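PDB 3QV2: 5-cytosine DNA methyltransferase from Entamoeba histolytica, which probably transfers a methyl group from S-adenosyl-L-methionine to carbon 5 of cytosine in DNA or tRNA. Local coordinates for residues T79-P84 / Y320-L325; K155-S160 / N184-H189; D223-G226 / K230-C233. One frame throughout, in Å; residues are numbered along the deposited sequence.

Overall arrangement
Contacts 1 and 2 lie close together on the six-stranded sheet of the methyltransferase core, with their centres about 13 Å apart. They touch: Tyr320 and Asp323 of contact 1 probably hydrogen-bond to Asn184 of contact 2, and Tyr320 also packs on Lys155 and Ile186. Contact 3 joins a strand of a separate small two-stranded sheet to the loop that follows it. Its centre is about 32 Å from that of contact 1, on the opposite side of the chain's centre, and about 25 Å from that of contact 2. Contact 1 alone reaches the ligand: Ser83, near the end of 79-84, hydrogen-bonds to the amino group of S-adenosyl-L-homocysteine. Contacts 2 and 3 lie away from that pocket.

Contact 1 of 3, residues T79-P84 / Y320-L325; sequences TWFMSP and YLFDDL. With SAH (S-adenosyl-L-homocysteine), chain B.
Phe322 meets Phe81 and Thr79, joining the C-terminal end of helix 311-321 to inner strand 79-82 of the Rossmann-like sheet. Segment 320-325 begins with the last residues of that helix. Leu321 points toward the strand and packs on Phe127 of neighbouring strand 125-130.

Phe322 then leaves the helix and makes the contact. With CG anti to the carbonyl carbon (chi1 -72°), the ring projects toward the strand and presents its edge. Phe322 CE2 is 3.7 Å from Phe81 CZ. The two rings meet edge to edge, each touching atom near the plane of the other ring. The Phe322 CZ atom also sits 3.9 Å from Thr79 CG2, which comes in at the ring edge. His125 stacks with the Phe322 ring.

A type I beta turn runs from Phe322 to Leu325, closed by Leu325 N to Phe322 O at 3.0 Å. Within it, Asp323 forms a salt bridge with Arg178, and Asp324 hydrogen-bonds to His125 and Thr180.

Near the end of 79-84, Ser83 OG accepts a hydrogen bond from the SAH amino N at 2.6 Å. The predicted catalytic Cys86 follows shortly after. The contact itself is buried, apolar and crossed by no hydrogen bond, so its cohesion is hydrophobic, while polar groups of the turn find partners around it.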
ATOM      1  N   THR A  79      -2.862 -13.182  13.958  1.00 14.28           N
ATOM      2  CA  THR A  79      -3.284 -12.262  12.910  1.00 14.72           C
ATOM      3  C   THR A  79      -2.339 -12.277  11.710  1.00 13.39           C
ATOM      4  O   THR A  79      -1.120 -12.349  11.864  1.00 14.85           O
ATOM      5  CB  THR A  79      -3.396 -10.822  13.445  1.00 15.34           C
ATOM      6  OG1 THR A  79      -4.288 -10.793  14.566  1.00 15.13           O
ATOM      7  CG2 THR A  79      -3.919  -9.894  12.367  1.00 15.79           C
ATOM      8  N   TRP A  80      -2.916 -12.209  10.514  1.00 13.53           N
ATOM      9  CA  TRP A  80      -2.141 -12.145   9.283  1.00 14.72           C
ATOM     10  C   TRP A  80      -2.411 -10.848   8.531  1.00 18.11           C
ATOM     11  O   TRP A  80      -3.537 -10.589   8.111  1.00 16.09           O
ATOM     12  CB  TRP A  80      -2.476 -13.326   8.371  1.00 14.54           C
ATOM     13  CG  TRP A  80      -1.834 -14.623   8.753  1.00 11.51           C
ATOM     14  CD1 TRP A  80      -1.216 -14.922   9.934  1.00 11.81           C
ATOM     15  CD2 TRP A  80      -1.741 -15.798   7.944  1.00  9.99           C
ATOM     16  NE1 TRP A  80      -0.748 -16.214   9.908  1.00  9.44           N
ATOM     17  CE2 TRP A  80      -1.058 -16.776   8.690  1.00  9.13           C
ATOM     18  CE3 TRP A  80      -2.171 -16.123   6.650  1.00 11.19           C
ATOM     19  CZ2 TRP A  80      -0.793 -18.050   8.201  1.00  9.36           C
ATOM     20  CZ3 TRP A  80      -1.908 -17.389   6.160  1.00  9.41           C
ATOM     21  CH2 TRP A  80      -1.226 -18.337   6.933  1.00 10.10           C
ATOM     22  N   PHE A  81      -1.374 -10.032   8.373  1.00 19.14           N
ATOM     23  CA  PHE A  81      -1.438  -8.870   7.492  1.00 17.24           C
ATOM     24  C   PHE A  81      -0.569  -9.144   6.277  1.00 13.31           C
ATOM     25  O   PHE A  81       0.546  -9.652   6.408  1.00 12.41           O
ATOM     26  CB  PHE A  81      -0.948  -7.607   8.203  1.00 16.94           C
ATOM     27  CG  PHE A  81      -1.910  -7.070   9.222  1.00 14.08           C
ATOM     28  CD1 PHE A  81      -3.159  -7.639   9.384  1.00 11.05           C
ATOM     29  CD2 PHE A  81      -1.567  -5.985  10.012  1.00 17.31           C
ATOM     30  CE1 PHE A  81      -4.045  -7.144  10.318  1.00 13.05           C
ATOM     31  CE2 PHE A  81      -2.450  -5.484  10.949  1.00 17.69           C
ATOM     32  CZ  PHE A  81      -3.691  -6.065  11.100  1.00 17.71           C
ATOM     33  N   MET A  82      -1.070  -8.812   5.092  1.00 17.06           N
ATOM     34  CA  MET A  82      -0.314  -9.081   3.876  1.00 14.69           C
ATOM     35  C   MET A  82      -0.790  -8.298   2.657  1.00 14.02           C
ATOM     36  O   MET A  82      -1.989  -8.107   2.446  1.00 17.12           O
ATOM     37  CB  MET A  82      -0.342 -10.575   3.553  1.00  6.41           C
ATOM     38  CG  MET A  82      -1.705 -11.084   3.116  1.00  6.37           C
ATOM     39  SD  MET A  82      -1.654 -12.801   2.569  1.00 12.38           S
ATOM     40  CE  MET A  82      -1.004 -13.601   4.031  1.00 12.82           C
ATOM     41  N   SER A  83       0.171  -7.852   1.859  1.00 13.41           N
ATOM     42  CA  SER A  83      -0.104  -7.310   0.539  1.00 15.91           C
ATOM     43  C   SER A  83       0.847  -7.971  -0.452  1.00 15.70           C
ATOM     44  O   SER A  83       1.929  -7.451  -0.731  1.00 13.12           O
ATOM     45  CB  SER A  83       0.058  -5.790   0.524  1.00 23.52           C
ATOM     46  OG  SER A  83       1.334  -5.411   1.000  1.00 28.73           O
ATOM     47  N   PRO A  84       0.447  -9.140  -0.971  1.00 17.81           N
ATOM     48  CA  PRO A  84       1.275  -9.972  -1.849  1.00 17.83           C
ATOM     49  C   PRO A  84       1.707  -9.227  -3.105  1.00 17.50           C
ATOM     50  O   PRO A  84       1.046  -8.265  -3.493  1.00 17.50           O
ATOM     51  CB  PRO A  84       0.336 -11.124  -2.224  1.00 15.60           C
ATOM     52  CG  PRO A  84      -0.672 -11.169  -1.121  1.00 17.76           C
ATOM     53  CD  PRO A  84      -0.875  -9.741  -0.724  1.00 18.33           C
ATOM     54  N   TYR A 320     -12.865  -2.048  10.905  1.00 17.87           N
ATOM     55  CA  TYR A 320     -14.017  -2.885  10.599  1.00 15.28           C
ATOM     56  C   TYR A 320     -13.688  -4.354  10.845  1.00 15.51           C
ATOM     57  O   TYR A 320     -14.423  -5.056  11.541  1.00 13.20           O
ATOM     58  CB  TYR A 320     -14.455  -2.675   9.150  1.00 13.08           C
ATOM     59  CG  TYR A 320     -15.607  -3.553   8.717  1.00 16.42           C
ATOM     60  CD1 TYR A 320     -16.883  -3.359   9.229  1.00 18.22           C
ATOM     61  CD2 TYR A 320     -15.421  -4.567   7.787  1.00 18.32           C
ATOM     62  CE1 TYR A 320     -17.940  -4.157   8.833  1.00 17.63           C
ATOM     63  CE2 TYR A 320     -16.472  -5.368   7.384  1.00 16.34           C
ATOM     64  CZ  TYR A 320     -17.729  -5.158   7.910  1.00 19.59           C
ATOM     65  OH  TYR A 320     -18.778  -5.954   7.510  1.00 24.91           O
ATOM     66  N   LEU A 321     -12.576  -4.804  10.272  1.00 16.44           N
ATOM     67  CA  LEU A 321     -12.114  -6.181  10.428  1.00 17.24           C
ATOM     68  C   LEU A 321     -12.046  -6.616  11.890  1.00 15.98           C
ATOM     69  O   LEU A 321     -12.341  -7.764  12.217  1.00 18.93           O
ATOM     70  CB  LEU A 321     -10.737  -6.349   9.779  1.00 14.98           C
ATOM     71  CG  LEU A 321     -10.014  -7.677  10.023  1.00 14.64           C
ATOM     72  CD1 LEU A 321     -10.789  -8.837   9.418  1.00 10.34           C
ATOM     73  CD2 LEU A 321      -8.602  -7.625   9.462  1.00 13.31           C
ATOM     74  N   PHE A 322     -11.655  -5.694  12.764  1.00 14.26           N
ATOM     75  CA  PHE A 322     -11.465  -6.009  14.178  1.00 14.82           C
ATOM     76  C   PHE A 322     -12.631  -5.568  15.062  1.00 14.60           C
ATOM     77  O   PHE A 322     -12.502  -5.532  16.286  1.00 17.81           O
ATOM     78  CB  PHE A 322     -10.172  -5.374  14.696  1.00 14.72           C
ATOM     79  CG  PHE A 322      -8.922  -6.035  14.193  1.00 17.36           C
ATOM     80  CD1 PHE A 322      -8.379  -7.117  14.866  1.00 13.78           C
ATOM     81  CD2 PHE A 322      -8.280  -5.570  13.056  1.00 18.29           C
ATOM     82  CE1 PHE A 322      -7.227  -7.727  14.412  1.00 15.72           C
ATOM     83  CE2 PHE A 322      -7.126  -6.177  12.598  1.00 20.77           C
ATOM     84  CZ  PHE A 322      -6.599  -7.257  13.277  1.00 18.12           C
ATOM     85  N   ASP A 323     -13.766  -5.240  14.454  1.00 21.64           N
ATOM     86  CA  ASP A 323     -14.902  -4.727  15.216  1.00 21.66           C
ATOM     87  C   ASP A 323     -15.570  -5.804  16.071  1.00 24.76           C
ATOM     88  O   ASP A 323     -16.552  -5.541  16.765  1.00 25.47           O
ATOM     89  CB  ASP A 323     -15.921  -4.047  14.297  1.00 19.54           C
ATOM     90  CG  ASP A 323     -16.840  -5.033  13.601  1.00 21.61           C
ATOM     91  OD1 ASP A 323     -16.520  -6.237  13.564  1.00 20.07           O
ATOM     92  OD2 ASP A 323     -17.887  -4.593  13.083  1.00 24.49           O
ATOM     93  N   ASP A 324     -15.031  -7.018  16.017  1.00 23.08           N
ATOM     94  CA  ASP A 324     -15.534  -8.111  16.842  1.00 25.97           C
ATOM     95  C   ASP A 324     -14.775  -8.181  18.165  1.00 29.28           C
ATOM     96  O   ASP A 324     -15.070  -9.020  19.015  1.00 34.21           O
ATOM     97  CB  ASP A 324     -15.429  -9.446  16.098  1.00 26.10           C
ATOM     98  CG  ASP A 324     -13.996  -9.825  15.774  1.00 24.04           C
ATOM     99  OD1 ASP A 324     -13.163  -8.914  15.601  1.00 24.41           O
ATOM    100  OD2 ASP A 324     -13.700 -11.037  15.691  1.00 25.11           O
ATOM    101  N   LEU A 325     -13.802  -7.288  18.333  1.00 31.26           N
ATOM    102  CA  LEU A 325     -12.963  -7.279  19.529  1.00 32.63           C
ATOM    103  C   LEU A 325     -13.407  -6.239  20.558  1.00 39.87           C
ATOM    104  O   LEU A 325     -12.796  -6.110  21.620  1.00 39.64           O
ATOM    105  CB  LEU A 325     -11.493  -7.048  19.157  1.00 27.55           C
ATOM    106  CG  LEU A 325     -10.772  -8.141  18.364  1.00 26.96           C
ATOM    107  CD1 LEU A 325      -9.279  -7.858  18.314  1.00 27.53           C
ATOM    108  CD2 LEU A 325     -11.039  -9.518  18.955  1.00 27.11           C
TER
HETATM  109  N   SAH B 323       2.642  -3.308   1.742  1.00 22.58           N
HETATM  110  CA  SAH B 323       4.071  -3.096   1.875  1.00 21.57           C
HETATM  111  CB  SAH B 323       4.802  -3.497   0.601  1.00 21.80           C
HETATM  112  CG  SAH B 323       4.202  -4.568  -0.277  1.00 22.36           C
HETATM  113  SD  SAH B 323       5.055  -4.947  -1.821  1.00 19.15           S
HETATM  114  C   SAH B 323       4.329  -1.652   2.226  1.00 18.21           C
HETATM  115  O   SAH B 323       5.424  -1.113   1.897  1.00 21.03           O
HETATM  116  OXT SAH B 323       3.445  -0.980   2.859  1.00 15.75           O
HETATM  117  C5' SAH B 323       5.421  -6.689  -1.876  1.00 23.78           C
HETATM  118  C4' SAH B 323       6.587  -7.186  -1.104  1.00 24.41           C
HETATM  119  O4' SAH B 323       6.535  -8.569  -1.071  1.00 25.37           O
HETATM  120  C3' SAH B 323       7.827  -6.812  -1.788  1.00 22.59           C
HETATM  121  O3' SAH B 323       8.520  -5.883  -1.027  1.00 21.39           O
HETATM  122  C2' SAH B 323       8.610  -8.012  -1.938  1.00 23.85           C
HETATM  123  O2' SAH B 323       9.898  -7.797  -1.478  1.00 21.90           O
HETATM  124  C1' SAH B 323       7.928  -9.010  -1.109  1.00 20.20           C
HETATM  125  N9  SAH B 323       8.131 -10.341  -1.608  1.00 20.62           N
HETATM  126  C8  SAH B 323       8.006 -10.831  -2.848  1.00 21.61           C
HETATM  127  N7  SAH B 323       8.306 -12.139  -2.792  1.00 21.16           N
HETATM  128  C5  SAH B 323       8.621 -12.457  -1.513  1.00 21.66           C
HETATM  129  C6  SAH B 323       9.004 -13.645  -0.886  1.00 19.99           C
HETATM  130  N6  SAH B 323       9.134 -14.868  -1.639  1.00 17.83           N
HETATM  131  N1  SAH B 323       9.251 -13.617   0.436  1.00 19.09           N
HETATM  132  C2  SAH B 323       9.137 -12.493   1.156  1.00 17.43           C
HETATM  133  N3  SAH B 323       8.770 -11.344   0.576  1.00 20.42           N
HETATM  134  C4  SAH B 323       8.510 -11.300  -0.743  1.00 22.06           C

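Contact 2 of 3, residues K155-S160 / N184-H189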
ATOM      1  N   LYS A 155     -15.253 -10.453   3.882  1.00 23.80           N
ATOM      2  CA  LYS A 155     -15.790  -9.246   3.272  1.00 23.58           C
ATOM      3  C   LYS A 155     -14.692  -8.519   2.509  1.00 21.08           C
ATOM      4  O   LYS A 155     -13.577  -8.358   3.004  1.00 18.20           O
ATOM      5  CB  LYS A 155     -16.412  -8.324   4.320  1.00 27.99           C
ATOM      6  CG  LYS A 155     -17.722  -8.840   4.885  1.00 35.09           C
ATOM      7  CD  LYS A 155     -18.728  -7.717   5.051  1.00 40.50           C
ATOM      8  CE  LYS A 155     -20.069  -8.246   5.533  1.00 43.40           C
ATOM      9  NZ  LYS A 155     -20.638  -9.255   4.595  1.00 43.32           N
ATOM     10  N   ASP A 156     -15.014  -8.082   1.297  1.00 20.08           N
ATOM     11  CA  ASP A 156     -14.038  -7.424   0.440  1.00 20.09           C
ATOM     12  C   ASP A 156     -14.574  -6.108  -0.116  1.00 19.57           C
ATOM     13  O   ASP A 156     -15.784  -5.891  -0.165  1.00 19.79           O
ATOM     14  CB  ASP A 156     -13.625  -8.355  -0.700  1.00 20.21           C
ATOM     15  CG  ASP A 156     -14.804  -8.803  -1.542  1.00 20.65           C
ATOM     16  OD1 ASP A 156     -15.955  -8.646  -1.085  1.00 22.98           O
ATOM     17  OD2 ASP A 156     -14.582  -9.320  -2.657  1.00 15.97           O
ATOM     18  N   ILE A 157     -13.667  -5.232  -0.533  1.00 19.20           N
ATOM     19  CA  ILE A 157     -14.063  -3.940  -1.079  1.00 21.54           C
ATOM     20  C   ILE A 157     -12.997  -3.365  -2.003  1.00 19.65           C
ATOM     21  O   ILE A 157     -11.800  -3.486  -1.741  1.00 18.08           O
ATOM     22  CB  ILE A 157     -14.360  -2.918   0.041  1.00 22.51           C
ATOM     23  CG1 ILE A 157     -14.914  -1.621  -0.553  1.00 23.51           C
ATOM     24  CG2 ILE A 157     -13.108  -2.642   0.861  1.00 22.01           C
ATOM     25  CD1 ILE A 157     -15.226  -0.557   0.478  1.00 23.79           C
ATOM     26  N   ILE A 158     -13.446  -2.751  -3.091  1.00 18.54           N
ATOM     27  CA  ILE A 158     -12.569  -1.994  -3.970  1.00 15.11           C
ATOM     28  C   ILE A 158     -12.859  -0.513  -3.770  1.00 14.98           C
ATOM     29  O   ILE A 158     -13.962  -0.048  -4.060  1.00 22.01           O
ATOM     30  CB  ILE A 158     -12.797  -2.356  -5.448  1.00 15.21           C
ATOM     31  CG1 ILE A 158     -12.413  -3.813  -5.706  1.00 13.31           C
ATOM     32  CG2 ILE A 158     -12.003  -1.428  -6.352  1.00 15.30           C
ATOM     33  CD1 ILE A 158     -12.566  -4.236  -7.153  1.00 15.96           C
ATOM     34  N   CYS A 159     -11.879   0.227  -3.262  1.00 13.12           N
ATOM     35  CA  CYS A 159     -12.078   1.645  -2.989  1.00 13.74           C
ATOM     36  C   CYS A 159     -10.793   2.450  -3.150  1.00 14.76           C
ATOM     37  O   CYS A 159      -9.708   1.887  -3.285  1.00 12.89           O
ATOM     38  CB  CYS A 159     -12.654   1.845  -1.586  1.00 11.94           C
ATOM     39  SG  CYS A 159     -11.566   1.305  -0.250  1.00 26.26           S
ATOM     40  N   SER A 160     -10.930   3.773  -3.125  1.00 16.75           N
ATOM     41  CA  SER A 160      -9.801   4.676  -3.315  1.00 16.34           C
ATOM     42  C   SER A 160      -9.762   5.707  -2.190  1.00 19.23           C
ATOM     43  O   SER A 160     -10.794   6.017  -1.594  1.00 19.82           O
ATOM     44  CB  SER A 160      -9.913   5.375  -4.673  1.00 18.65           C
ATOM     45  OG  SER A 160      -8.830   6.259  -4.895  1.00 21.34           O
ATOM     46  N   ASN A 184     -22.046  -5.911  11.757  1.00 23.38           N
ATOM     47  CA  ASN A 184     -22.313  -4.561  11.276  1.00 23.49           C
ATOM     48  C   ASN A 184     -21.949  -4.369   9.810  1.00 25.29           C
ATOM     49  O   ASN A 184     -21.027  -5.007   9.300  1.00 22.38           O
ATOM     50  CB  ASN A 184     -21.556  -3.540  12.125  1.00 22.61           C
ATOM     51  CG  ASN A 184     -21.698  -3.798  13.611  1.00 24.86           C
ATOM     52  OD1 ASN A 184     -22.746  -3.536  14.200  1.00 28.53           O
ATOM     53  ND2 ASN A 184     -20.638  -4.310  14.226  1.00 25.56           N
ATOM     54  N   GLU A 185     -22.677  -3.487   9.133  1.00 28.50           N
ATOM     55  CA  GLU A 185     -22.330  -3.116   7.767  1.00 26.90           C
ATOM     56  C   GLU A 185     -21.016  -2.356   7.786  1.00 21.64           C
ATOM     57  O   GLU A 185     -20.777  -1.547   8.681  1.00 22.07           O
ATOM     58  CB  GLU A 185     -23.411  -2.226   7.150  1.00 33.03           C
ATOM     59  CG  GLU A 185     -24.768  -2.884   6.993  1.00 38.50           C
ATOM     60  CD  GLU A 185     -25.720  -2.044   6.158  1.00 44.37           C
ATOM     61  OE1 GLU A 185     -26.873  -1.838   6.594  1.00 46.08           O
ATOM     62  OE2 GLU A 185     -25.315  -1.592   5.065  1.00 43.56           O
ATOM     63  N   ILE A 186     -20.160  -2.616   6.804  1.00 34.12           N
ATOM     64  CA  ILE A 186     -18.929  -1.852   6.673  1.00 35.82           C
ATOM     65  C   ILE A 186     -19.278  -0.384   6.473  1.00 36.75           C
ATOM     66  O   ILE A 186     -20.310  -0.060   5.884  1.00 35.73           O
ATOM     67  CB  ILE A 186     -18.070  -2.340   5.491  1.00 37.73           C
ATOM     68  CG1 ILE A 186     -16.685  -1.692   5.539  1.00 38.86           C
ATOM     69  CG2 ILE A 186     -18.759  -2.038   4.166  1.00 36.33           C
ATOM     70  CD1 ILE A 186     -15.723  -2.237   4.512  1.00 39.89           C
ATOM     71  N   GLN A 187     -18.428   0.505   6.971  1.00 38.74           N
ATOM     72  CA  GLN A 187     -18.690   1.931   6.848  1.00 42.11           C
ATOM     73  C   GLN A 187     -17.414   2.729   6.611  1.00 39.75           C
ATOM     74  O   GLN A 187     -16.379   2.469   7.224  1.00 41.30           O
ATOM     75  CB  GLN A 187     -19.410   2.452   8.095  1.00 49.41           C
ATOM     76  CG  GLN A 187     -18.587   2.376   9.371  1.00 55.35           C
ATOM     77  CD  GLN A 187     -19.365   2.826  10.591  1.00 60.26           C
ATOM     78  OE1 GLN A 187     -18.791   3.078  11.650  1.00 62.69           O
ATOM     79  NE2 GLN A 187     -20.681   2.928  10.447  1.00 60.70           N
ATOM     80  N   LEU A 188     -17.499   3.699   5.708  1.00 34.03           N
ATOM     81  CA  LEU A 188     -16.396   4.616   5.465  1.00 32.42           C
ATOM     82  C   LEU A 188     -16.759   5.993   6.005  1.00 37.34           C
ATOM     83  O   LEU A 188     -17.886   6.459   5.832  1.00 41.34           O
ATOM     84  CB  LEU A 188     -16.088   4.704   3.969  1.00 27.38           C
ATOM     85  CG  LEU A 188     -15.733   3.396   3.257  1.00 25.55           C
ATOM     86  CD1 LEU A 188     -15.640   3.609   1.754  1.00 25.00           C
ATOM     87  CD2 LEU A 188     -14.435   2.814   3.799  1.00 26.67           C
ATOM     88  N   HIS A 189     -15.805   6.637   6.667  1.00 38.44           N
ATOM     89  CA  HIS A 189     -16.011   7.984   7.179  1.00 39.93           C
ATOM     90  C   HIS A 189     -15.099   8.950   6.437  1.00 36.17           C
ATOM     91  O   HIS A 189     -13.995   8.584   6.034  1.00 34.38           O
ATOM     92  CB  HIS A 189     -15.717   8.043   8.679  1.00 46.22           C
ATOM     93  CG  HIS A 189     -16.277   6.888   9.450  1.00 52.57           C
ATOM     94  ND1 HIS A 189     -15.476   5.944  10.058  1.00 56.64           N
ATOM     95  CD2 HIS A 189     -17.552   6.520   9.707  1.00 54.60           C
ATOM     96  CE1 HIS A 189     -16.236   5.048  10.659  1.00 58.80           C
ATOM     97  NE2 HIS A 189     -17.500   5.372  10.463  1.00 58.20           N
TER
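Ile157 faces Ile186 and Leu188 across a small apolar surface patch. Ile157 belongs to strand 153-159, the edge strand of the class I methyltransferase sheet, which pairs antiparallel with 172-178. Residues 184-189 form an extended loop that follows strand 172-178 and runs along one face of this edge strand.

The CB of Ile157 points toward the loop but is still 4.7 Å from Ile186 CD1. The CG2 branch of Ile157 comes nearer, 4.5 Å from the same Ile186 CD1. CG1 lies opposite the backbone N (chi1 -174°) and has no close partner on the loop. It carries the chain on, fully extended, to CD1. That tip methyl does most of the touching: Ile157 CD1 is 4.4 Å from Ile186 CD1 and 4.4 Å from Leu188 CD1. The two loop residues thus approach one methyl with their own terminal methyls. These are loose van der Waals contacts, and no hydrogen bond joins the two segments.

Helix 311-321 lies next to the patch, with Leu317 and Tyr320 against Ile186. Met176 of strand 172-178 also touches Ile186, and Tyr174 of that strand packs on Ile157.

Between the inward-pointing residues, Gln187 turns out of the patch. Gln187 OE1 accepts a weak, bent bond from His189 NE2, 2.9 Å long at 141°, in the plane of the imidazole.

Contact 3 of 3, residues D223-G226 / K230-C233; sequences DIVG and KRTC
The backbones of 223-226 and 230-233 run in roughly opposite directions, Asp223 CA lying 7.4 Å from Cys233 CA, and no backbone hydrogen bond links them. Strand 224-226 pairs instead with 249-251 in a small parallel sheet. Its place in the sequence is consistent with the target-recognition region of C5-methyltransferases.

Asp223 reaches across to Arg231. Its CG is anti to the backbone N (chi1 -180°), which carries the carboxylate out toward the facing segment. Arg231 starts out pointing away, but a bend at chi2 (-63°) folds its guanidinium back. Arg231 NH2 then donates to Asp223 OD1, straight but weak at 3.5 Å, as part of a salt bridge. OD1 lies at the guanidinium edge, and the two planar groups are turned 45° apart.

The other carboxylate oxygen, OD2, is held by Ser248 OG, which also accepts the backbone N-H of Cys233. This serine therefore ties both segments together and helps to fix the carboxylate. The sulfur of Cys233 rests close to the acid, Cys233 SG being 3.3 Å from Asp223 CG.

Val225 fills the other half of the contact. Val225 CG1 presses on Arg231 O at 3.2 Å, a tight approach, and also sits at the guanidinium edge, 3.8 Å from Arg231 NH1. Thr232 turns its hydroxyl to Asn168 and Pro167, while Thr232 CG2, its methyl, meets Val225 CG2 at 4.1 Å.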
ATOM      1  N   ASP A 223       0.424  14.378 -15.833  1.00 22.79           N
ATOM      2  CA  ASP A 223      -0.788  14.820 -15.161  1.00 22.42           C
ATOM      3  C   ASP A 223      -0.368  15.866 -14.138  1.00 24.73           C
ATOM      4  O   ASP A 223       0.328  15.554 -13.172  1.00 30.48           O
ATOM      5  CB  ASP A 223      -1.495  13.653 -14.473  1.00 26.43           C
ATOM      6  CG  ASP A 223      -2.766  14.080 -13.766  1.00 26.97           C
ATOM      7  OD1 ASP A 223      -3.848  13.998 -14.384  1.00 32.28           O
ATOM      8  OD2 ASP A 223      -2.681  14.507 -12.596  1.00 21.50           O
ATOM      9  N   ILE A 224      -0.777  17.110 -14.358  1.00 23.15           N
ATOM     10  CA  ILE A 224      -0.310  18.219 -13.533  1.00 24.77           C
ATOM     11  C   ILE A 224      -1.394  18.741 -12.595  1.00 27.22           C
ATOM     12  O   ILE A 224      -2.551  18.892 -12.990  1.00 29.98           O
ATOM     13  CB  ILE A 224       0.216  19.378 -14.401  1.00 21.69           C
ATOM     14  CG1 ILE A 224       1.211  18.855 -15.439  1.00 19.22           C
ATOM     15  CG2 ILE A 224       0.858  20.448 -13.534  1.00 24.62           C
ATOM     16  CD1 ILE A 224       1.790  19.935 -16.326  1.00 18.11           C
ATOM     17  N   VAL A 225      -1.008  19.016 -11.354  1.00 25.21           N
ATOM     18  CA  VAL A 225      -1.941  19.509 -10.348  1.00 25.74           C
ATOM     19  C   VAL A 225      -1.380  20.700  -9.576  1.00 25.95           C
ATOM     20  O   VAL A 225      -0.166  20.860  -9.447  1.00 23.71           O
ATOM     21  CB  VAL A 225      -2.311  18.404  -9.340  1.00 23.90           C
ATOM     22  CG1 VAL A 225      -3.045  17.272 -10.038  1.00 24.41           C
ATOM     23  CG2 VAL A 225      -1.065  17.887  -8.640  1.00 19.93           C
ATOM     24  N   GLY A 226      -2.280  21.537  -9.070  1.00 28.88           N
ATOM     25  CA  GLY A 226      -1.911  22.654  -8.222  1.00 28.05           C
ATOM     26  C   GLY A 226      -2.321  22.378  -6.788  1.00 30.12           C
ATOM     27  O   GLY A 226      -2.988  21.383  -6.511  1.00 32.08           O
ATOM     28  N   LYS A 230      -8.296  18.829  -7.342  1.00 48.25           N
ATOM     29  CA  LYS A 230      -9.051  17.755  -6.695  1.00 50.23           C
ATOM     30  C   LYS A 230      -8.183  16.676  -6.053  1.00 47.17           C
ATOM     31  O   LYS A 230      -8.362  16.343  -4.881  1.00 46.70           O
ATOM     32  CB  LYS A 230     -10.031  17.110  -7.680  1.00 52.57           C
ATOM     33  CG  LYS A 230     -11.256  17.955  -7.981  1.00 55.16           C
ATOM     34  CD  LYS A 230     -12.272  17.175  -8.803  1.00 58.58           C
ATOM     35  CE  LYS A 230     -13.524  17.998  -9.070  1.00 60.26           C
ATOM     36  NZ  LYS A 230     -14.537  17.228  -9.845  1.00 60.87           N
ATOM     37  N   ARG A 231      -7.244  16.131  -6.820  1.00 42.16           N
ATOM     38  CA  ARG A 231      -6.458  15.000  -6.346  1.00 38.55           C
ATOM     39  C   ARG A 231      -5.155  14.814  -7.118  1.00 37.05           C
ATOM     40  O   ARG A 231      -4.935  15.437  -8.158  1.00 37.84           O
ATOM     41  CB  ARG A 231      -7.283  13.713  -6.433  1.00 36.45           C
ATOM     42  CG  ARG A 231      -7.196  13.014  -7.784  1.00 36.98           C
ATOM     43  CD  ARG A 231      -7.754  13.876  -8.909  1.00 41.64           C
ATOM     44  NE  ARG A 231      -7.510  13.276 -10.219  1.00 45.64           N
ATOM     45  CZ  ARG A 231      -6.517  13.623 -11.032  1.00 47.00           C
ATOM     46  NH1 ARG A 231      -5.670  14.582 -10.681  1.00 46.95           N
ATOM     47  NH2 ARG A 231      -6.374  13.015 -12.202  1.00 48.13           N
ATOM     48  N   THR A 232      -4.298  13.946  -6.591  1.00 30.90           N
ATOM     49  CA  THR A 232      -3.084  13.529  -7.276  1.00 28.42           C
ATOM     50  C   THR A 232      -3.274  12.115  -7.817  1.00 29.57           C
ATOM     51  O   THR A 232      -4.048  11.333  -7.266  1.00 31.25           O
ATOM     52  CB  THR A 232      -1.878  13.535  -6.326  1.00 23.09           C
ATOM     53  OG1 THR A 232      -2.170  12.724  -5.180  1.00 19.68           O
ATOM     54  CG2 THR A 232      -1.567  14.951  -5.868  1.00 20.43           C
ATOM     55  N   CYS A 233      -2.567  11.786  -8.894  1.00 25.97           N
ATOM     56  CA  CYS A 233      -2.667  10.454  -9.481  1.00 24.51           C
ATOM     57  C   CYS A 233      -1.932   9.414  -8.642  1.00 24.20           C
ATOM     58  O   CYS A 233      -1.172   9.755  -7.736  1.00 25.93           O
ATOM     59  CB  CYS A 233      -2.140  10.445 -10.918  1.00 26.00           C
ATOM     60  SG  CYS A 233      -3.237  11.244 -12.115  1.00 37.33           S
TER